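Local structure of putative tetR family transcriptional regulator (Streptomyces coelicolor A3, 2Q24) at residues N16-F28 and F55-E69. The protein probably acts as a DNA-binding transcriptional regulator of the TetR family, recognising a cis-regulatory DNA region. Numbering follows the deposited sequence.
Sequences NRDKILAAAVRVF and FPTREALIEAAYRNE
Leu21 of helix 17-28 and Leu61 of helix 58-69 interlock where the first helix of the TetR-type DNA-binding domain crosses the long helix that follows the predicted helix-turn-helix. The short segments meet at 101°, with their axes 8.5 Å apart. Each leucine is a knob in a hole of the other helix: Leu21 sits among Leu61, Ala64, Ala65 and Asn68, and Leu61 among Ile20, Leu21, Ala24 and Phe28. Small residues permit the close crossing, Ala24 CB lying 3.7 Å from Ala65 CB. Toward the C-terminal end of helix 17-28, Ile62 CG1 lies over a face of the Phe28 ring, a CH-pi contact 3.7 Å from the centroid, while Arg58 NH1 reaches the ring edge and Arg58 NH2 hydrogen-bonds Ala35 O. Toward its N-terminal end, Leu21 CD2 comes within 3.6 Å of Phe55 CZ, beside the Arg17 guanidinium. Asn68 ND2 donates to Asp18 OD1 at 3.1 Å, meeting the carboxylate oxygen nearly along its C-O axis. The acceptor lies 23° out of the amide plane; a chi1 of -179°, which sets CG opposite the backbone N, carries the amide across to helix 17-28. The same ND2 also hydrogen-bonds Asp124 OD1 of the second subunit, and a water joins Asn68 OD1 to Asp18 O. Replacing Asn68 by alanine removes the amide, which is likely to leave Asp18 and that Asp124 without their common donor and to open a gap beside Leu21. Another water links Arg17 NH2 to Ala64 O. An apolar crossing thus joins two helices of the DNA-binding region, and its polar margin ties that junction to the dimer partner.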
loop_
_atom_site.group_PDB
_atom_site.type_symbol
_atom_site.label_atom_id
_atom_site.label_comp_id
_atom_site.label_asym_id
_atom_site.label_seq_id
_atom_site.Cartn_x
_atom_site.Cartn_y
_atom_site.Cartn_z
ATOM N N ASN B 16 13.023 -12.875 8.090
ATOM C CA ASN B 16 14.349 -12.204 7.890
ATOM C C ASN B 16 14.258 -10.778 7.323
ATOM O O ASN B 16 14.936 -9.862 7.830
ATOM N N ARG B 17 13.438 -10.603 6.277
ATOM C CA ARG B 17 13.196 -9.272 5.687
ATOM C C ARG B 17 12.398 -8.355 6.622
ATOM O O ARG B 17 12.797 -7.201 6.852
ATOM C CB ARG B 17 12.534 -9.357 4.298
ATOM C CG ARG B 17 12.339 -7.984 3.611
ATOM C CD ARG B 17 11.384 -8.038 2.414
ATOM N NE ARG B 17 10.950 -6.705 1.958
ATOM C CZ ARG B 17 11.604 -5.939 1.079
ATOM N NH1 ARG B 17 12.753 -6.343 0.560
ATOM N NH2 ARG B 17 11.107 -4.755 0.723
ATOM N N ASP B 18 11.277 -8.849 7.154
ATOM C CA ASP B 18 10.481 -8.090 8.119
ATOM C C ASP B 18 11.362 -7.681 9.317
ATOM O O ASP B 18 11.237 -6.573 9.849
ATOM C CB ASP B 18 9.294 -8.920 8.616
ATOM C CG ASP B 18 7.939 -8.486 8.017
ATOM O OD1 ASP B 18 7.868 -7.684 7.048
ATOM O OD2 ASP B 18 6.911 -8.990 8.525
ATOM N N LYS B 19 12.283 -8.564 9.726
ATOM C CA LYS B 19 13.164 -8.229 10.839
ATOM C C LYS B 19 14.113 -7.103 10.536
ATOM O O LYS B 19 14.279 -6.195 11.356
ATOM C CB LYS B 19 13.916 -9.461 11.370
ATOM C CG LYS B 19 13.174 -10.129 12.499
ATOM C CD LYS B 19 13.753 -11.480 12.856
ATOM C CE LYS B 19 15.214 -11.398 13.192
ATOM N NZ LYS B 19 15.758 -12.679 13.767
ATOM N N ILE B 20 14.719 -7.154 9.352
ATOM C CA ILE B 20 15.675 -6.147 8.932
ATOM C C ILE B 20 14.954 -4.830 8.834
ATOM O O ILE B 20 15.442 -3.809 9.343
ATOM C CB ILE B 20 16.334 -6.504 7.558
ATOM C CG1 ILE B 20 17.361 -7.635 7.737
ATOM C CG2 ILE B 20 17.071 -5.293 6.971
ATOM C CD1 ILE B 20 17.880 -8.211 6.383
ATOM N N LEU B 21 13.791 -4.859 8.164
ATOM C CA LEU B 21 13.067 -3.620 7.892
ATOM C C LEU B 21 12.519 -2.967 9.158
ATOM O O LEU B 21 12.596 -1.757 9.304
ATOM C CB LEU B 21 11.971 -3.837 6.836
ATOM C CG LEU B 21 12.552 -4.323 5.493
ATOM C CD1 LEU B 21 11.428 -4.513 4.496
ATOM C CD2 LEU B 21 13.638 -3.351 4.919
ATOM N N ALA B 22 12.022 -3.776 10.092
ATOM C CA ALA B 22 11.570 -3.270 11.388
ATOM C C ALA B 22 12.732 -2.610 12.137
ATOM O O ALA B 22 12.608 -1.489 12.646
ATOM C CB ALA B 22 10.970 -4.402 12.215
ATOM N N ALA B 23 13.870 -3.299 12.170
ATOM C CA ALA B 23 15.095 -2.753 12.773
ATOM C C ALA B 23 15.569 -1.466 12.077
ATOM O O ALA B 23 15.958 -0.499 12.759
ATOM C CB ALA B 23 16.226 -3.820 12.791
ATOM N N ALA B 24 15.528 -1.434 10.736
ATOM C CA ALA B 24 15.849 -0.225 9.993
ATOM C C ALA B 24 14.979 0.968 10.383
ATOM O O ALA B 24 15.473 2.071 10.564
ATOM C CB ALA B 24 15.747 -0.489 8.474
ATOM N N VAL B 25 13.662 0.767 10.449
ATOM C CA VAL B 25 12.793 1.850 10.835
ATOM C C VAL B 25 13.175 2.374 12.222
ATOM O O VAL B 25 13.240 3.579 12.420
ATOM C CB VAL B 25 11.317 1.402 10.836
ATOM C CG1 VAL B 25 10.413 2.432 11.558
ATOM C CG2 VAL B 25 10.838 1.130 9.392
ATOM N N ARG B 26 13.409 1.463 13.169
ATOM C CA ARG B 26 13.732 1.813 14.550
ATOM C C ARG B 26 15.016 2.660 14.563
ATOM O O ARG B 26 15.058 3.759 15.127
ATOM C CB ARG B 26 13.894 0.503 15.343
ATOM C CG ARG B 26 14.015 0.566 16.870
ATOM C CD ARG B 26 14.257 -0.872 17.426
ATOM N NE ARG B 26 13.605 -1.895 16.572
ATOM C CZ ARG B 26 13.983 -3.175 16.450
ATOM N NH1 ARG B 26 15.020 -3.661 17.134
ATOM N NH2 ARG B 26 13.305 -3.986 15.638
ATOM N N VAL B 27 16.050 2.164 13.902
ATOM C CA VAL B 27 17.363 2.815 13.945
ATOM C C VAL B 27 17.389 4.128 13.135
ATOM O O VAL B 27 17.963 5.124 13.572
ATOM C CB VAL B 27 18.508 1.845 13.501
ATOM C CG1 VAL B 27 19.877 2.549 13.543
ATOM C CG2 VAL B 27 18.563 0.605 14.403
ATOM N N PHE B 28 16.790 4.137 11.948
ATOM C CA PHE B 28 16.744 5.376 11.173
ATOM C C PHE B 28 15.869 6.424 11.858
ATOM O O PHE B 28 16.193 7.608 11.812
ATOM C CB PHE B 28 16.275 5.141 9.734
ATOM C CG PHE B 28 17.341 4.572 8.835
ATOM C CD1 PHE B 28 18.553 5.245 8.637
ATOM C CD2 PHE B 28 17.138 3.358 8.192
ATOM C CE1 PHE B 28 19.540 4.706 7.820
ATOM C CE2 PHE B 28 18.128 2.817 7.357
ATOM C CZ PHE B 28 19.316 3.494 7.176
ATOM N N PHE B 55 19.899 -5.351 0.194
ATOM C CA PHE B 55 19.721 -3.891 0.068
ATOM C C PHE B 55 21.071 -3.255 -0.143
ATOM O O PHE B 55 21.718 -2.851 0.834
ATOM C CB PHE B 55 19.101 -3.293 1.333
ATOM C CG PHE B 55 17.864 -3.986 1.770
ATOM C CD1 PHE B 55 16.640 -3.640 1.224
ATOM C CD2 PHE B 55 17.922 -5.021 2.697
ATOM C CE1 PHE B 55 15.486 -4.306 1.611
ATOM C CE2 PHE B 55 16.754 -5.692 3.097
ATOM C CZ PHE B 55 15.539 -5.330 2.546
ATOM N N PRO B 56 21.489 -3.133 -1.414
ATOM C CA PRO B 56 22.858 -2.841 -1.812
ATOM C C PRO B 56 23.224 -1.372 -1.647
ATOM O O PRO B 56 24.313 -0.952 -2.038
ATOM C CB PRO B 56 22.873 -3.195 -3.313
ATOM C CG PRO B 56 21.520 -3.788 -3.613
ATOM C CD PRO B 56 20.611 -3.222 -2.586
ATOM N N THR B 57 22.312 -0.605 -1.071
ATOM C CA THR B 57 22.438 0.822 -1.019
ATOM C C THR B 57 21.707 1.242 0.255
ATOM O O THR B 57 20.675 0.666 0.608
ATOM C CB THR B 57 21.790 1.395 -2.320
ATOM O OG1 THR B 57 22.816 1.812 -3.256
ATOM C CG2 THR B 57 20.849 2.507 -2.048
ATOM N N ARG B 58 22.227 2.245 0.944
ATOM C CA ARG B 58 21.555 2.751 2.131
ATOM C C ARG B 58 20.167 3.290 1.777
ATOM O O ARG B 58 19.185 3.047 2.502
ATOM C CB ARG B 58 22.400 3.859 2.765
ATOM C CG ARG B 58 21.851 4.373 4.069
ATOM C CD ARG B 58 22.605 5.619 4.507
ATOM N NE ARG B 58 23.814 5.259 5.256
ATOM C CZ ARG B 58 23.891 5.262 6.592
ATOM N NH1 ARG B 58 22.847 5.631 7.332
ATOM N NH2 ARG B 58 25.019 4.911 7.189
ATOM N N GLU B 59 20.080 4.033 0.670
ATOM C CA GLU B 59 18.772 4.574 0.282
ATOM C C GLU B 59 17.748 3.497 -0.109
ATOM O O GLU B 59 16.542 3.678 0.094
ATOM C CB GLU B 59 18.839 5.721 -0.747
ATOM C CG GLU B 59 20.065 5.914 -1.570
ATOM C CD GLU B 59 21.350 6.092 -0.775
ATOM O OE1 GLU B 59 21.574 7.149 -0.143
ATOM O OE2 GLU B 59 22.150 5.151 -0.811
ATOM N N ALA B 60 18.222 2.377 -0.646
ATOM C CA ALA B 60 17.304 1.283 -0.959
ATOM C C ALA B 60 16.753 0.681 0.353
ATOM O O ALA B 60 15.568 0.332 0.445
ATOM C CB ALA B 60 17.983 0.266 -1.771
ATOM N N LEU B 61 17.622 0.569 1.352
ATOM C CA LEU B 61 17.205 0.115 2.706
ATOM C C LEU B 61 16.189 1.052 3.328
ATOM O O LEU B 61 15.151 0.614 3.819
ATOM C CB LEU B 61 18.423 -0.095 3.644
ATOM C CG LEU B 61 18.079 -0.671 5.019
ATOM C CD1 LEU B 61 17.371 -2.036 4.864
ATOM C CD2 LEU B 61 19.331 -0.777 5.935
ATOM N N ILE B 62 16.471 2.351 3.311
ATOM C CA ILE B 62 15.538 3.349 3.866
ATOM C C ILE B 62 14.192 3.279 3.158
ATOM O O ILE B 62 13.155 3.203 3.810
ATOM C CB ILE B 62 16.119 4.774 3.677
ATOM C CG1 ILE B 62 17.360 4.936 4.573
ATOM C CG2 ILE B 62 15.073 5.857 4.023
ATOM C CD1 ILE B 62 18.301 6.054 4.101
ATOM N N GLU B 63 14.210 3.288 1.825
ATOM C CA GLU B 63 12.932 3.206 1.063
ATOM C C GLU B 63 12.129 1.957 1.390
ATOM O O GLU B 63 10.921 2.034 1.691
ATOM C CB GLU B 63 13.173 3.291 -0.453
ATOM C CG GLU B 63 11.876 3.036 -1.197
ATOM C CD GLU B 63 11.946 3.243 -2.668
ATOM O OE1 GLU B 63 12.848 3.954 -3.144
ATOM O OE2 GLU B 63 11.085 2.641 -3.348
ATOM N N ALA B 64 12.775 0.791 1.317
ATOM C CA ALA B 64 12.109 -0.487 1.675
ATOM C C ALA B 64 11.540 -0.510 3.108
ATOM O O ALA B 64 10.416 -0.986 3.346
ATOM C CB ALA B 64 13.076 -1.653 1.483
ATOM N N ALA B 65 12.309 0.026 4.058
ATOM C CA ALA B 65 11.880 0.124 5.470
ATOM C C ALA B 65 10.630 0.977 5.611
ATOM O O ALA B 65 9.647 0.545 6.272
ATOM C CB ALA B 65 12.965 0.695 6.341
ATOM N N TYR B 66 10.655 2.162 4.982
ATOM C CA TYR B 66 9.473 3.030 4.987
ATOM C C TYR B 66 8.257 2.317 4.350
ATOM O O TYR B 66 7.162 2.342 4.923
ATOM C CB TYR B 66 9.756 4.390 4.298
ATOM C CG TYR B 66 8.522 5.295 4.302
ATOM C CD1 TYR B 66 8.142 6.032 5.461
ATOM C CD2 TYR B 66 7.736 5.416 3.156
ATOM C CE1 TYR B 66 7.007 6.845 5.434
ATOM C CE2 TYR B 66 6.626 6.229 3.133
ATOM C CZ TYR B 66 6.264 6.914 4.273
ATOM O OH TYR B 66 5.134 7.695 4.225
ATOM N N ARG B 67 8.437 1.707 3.181
ATOM C CA ARG B 67 7.327 1.065 2.488
ATOM C C ARG B 67 6.776 -0.089 3.281
ATOM O O ARG B 67 5.562 -0.346 3.287
ATOM C CB ARG B 67 7.806 0.563 1.122
ATOM C CG ARG B 67 8.044 1.703 0.153
ATOM C CD ARG B 67 8.615 1.224 -1.198
ATOM N NE ARG B 67 7.685 0.353 -1.921
ATOM C CZ ARG B 67 7.874 -0.090 -3.148
ATOM N NH1 ARG B 67 8.998 0.241 -3.797
ATOM N NH2 ARG B 67 6.962 -0.874 -3.721
ATOM N N ASN B 68 7.675 -0.832 3.945
ATOM C CA ASN B 68 7.236 -1.918 4.799
ATOM C C ASN B 68 6.414 -1.415 5.981
ATOM O O ASN B 68 5.416 -2.040 6.349
ATOM C CB ASN B 68 8.473 -2.696 5.313
ATOM C CG ASN B 68 8.080 -3.862 6.200
ATOM O OD1 ASN B 68 8.272 -3.803 7.399
ATOM N ND2 ASN B 68 7.541 -4.930 5.597
ATOM N N GLU B 69 6.818 -0.281 6.574
ATOM C CA GLU B 69 6.111 0.304 7.713
ATOM C C GLU B 69 4.663 0.704 7.308
ATOM O O GLU B 69 3.686 0.427 8.022
ATOM C CB GLU B 69 6.892 1.536 8.251
ATOM C CG GLU B 69 6.198 2.331 9.373
ATOM C CD GLU B 69 6.310 1.720 10.746
ATOM O OE1 GLU B 69 6.912 0.622 10.905
ATOM O OE2 GLU B 69 5.792 2.351 11.700
HETATM O O HOH W 1 9.400 -2.668 1.407
HETATM O O HOH W 2 8.695 -5.463 9.469
#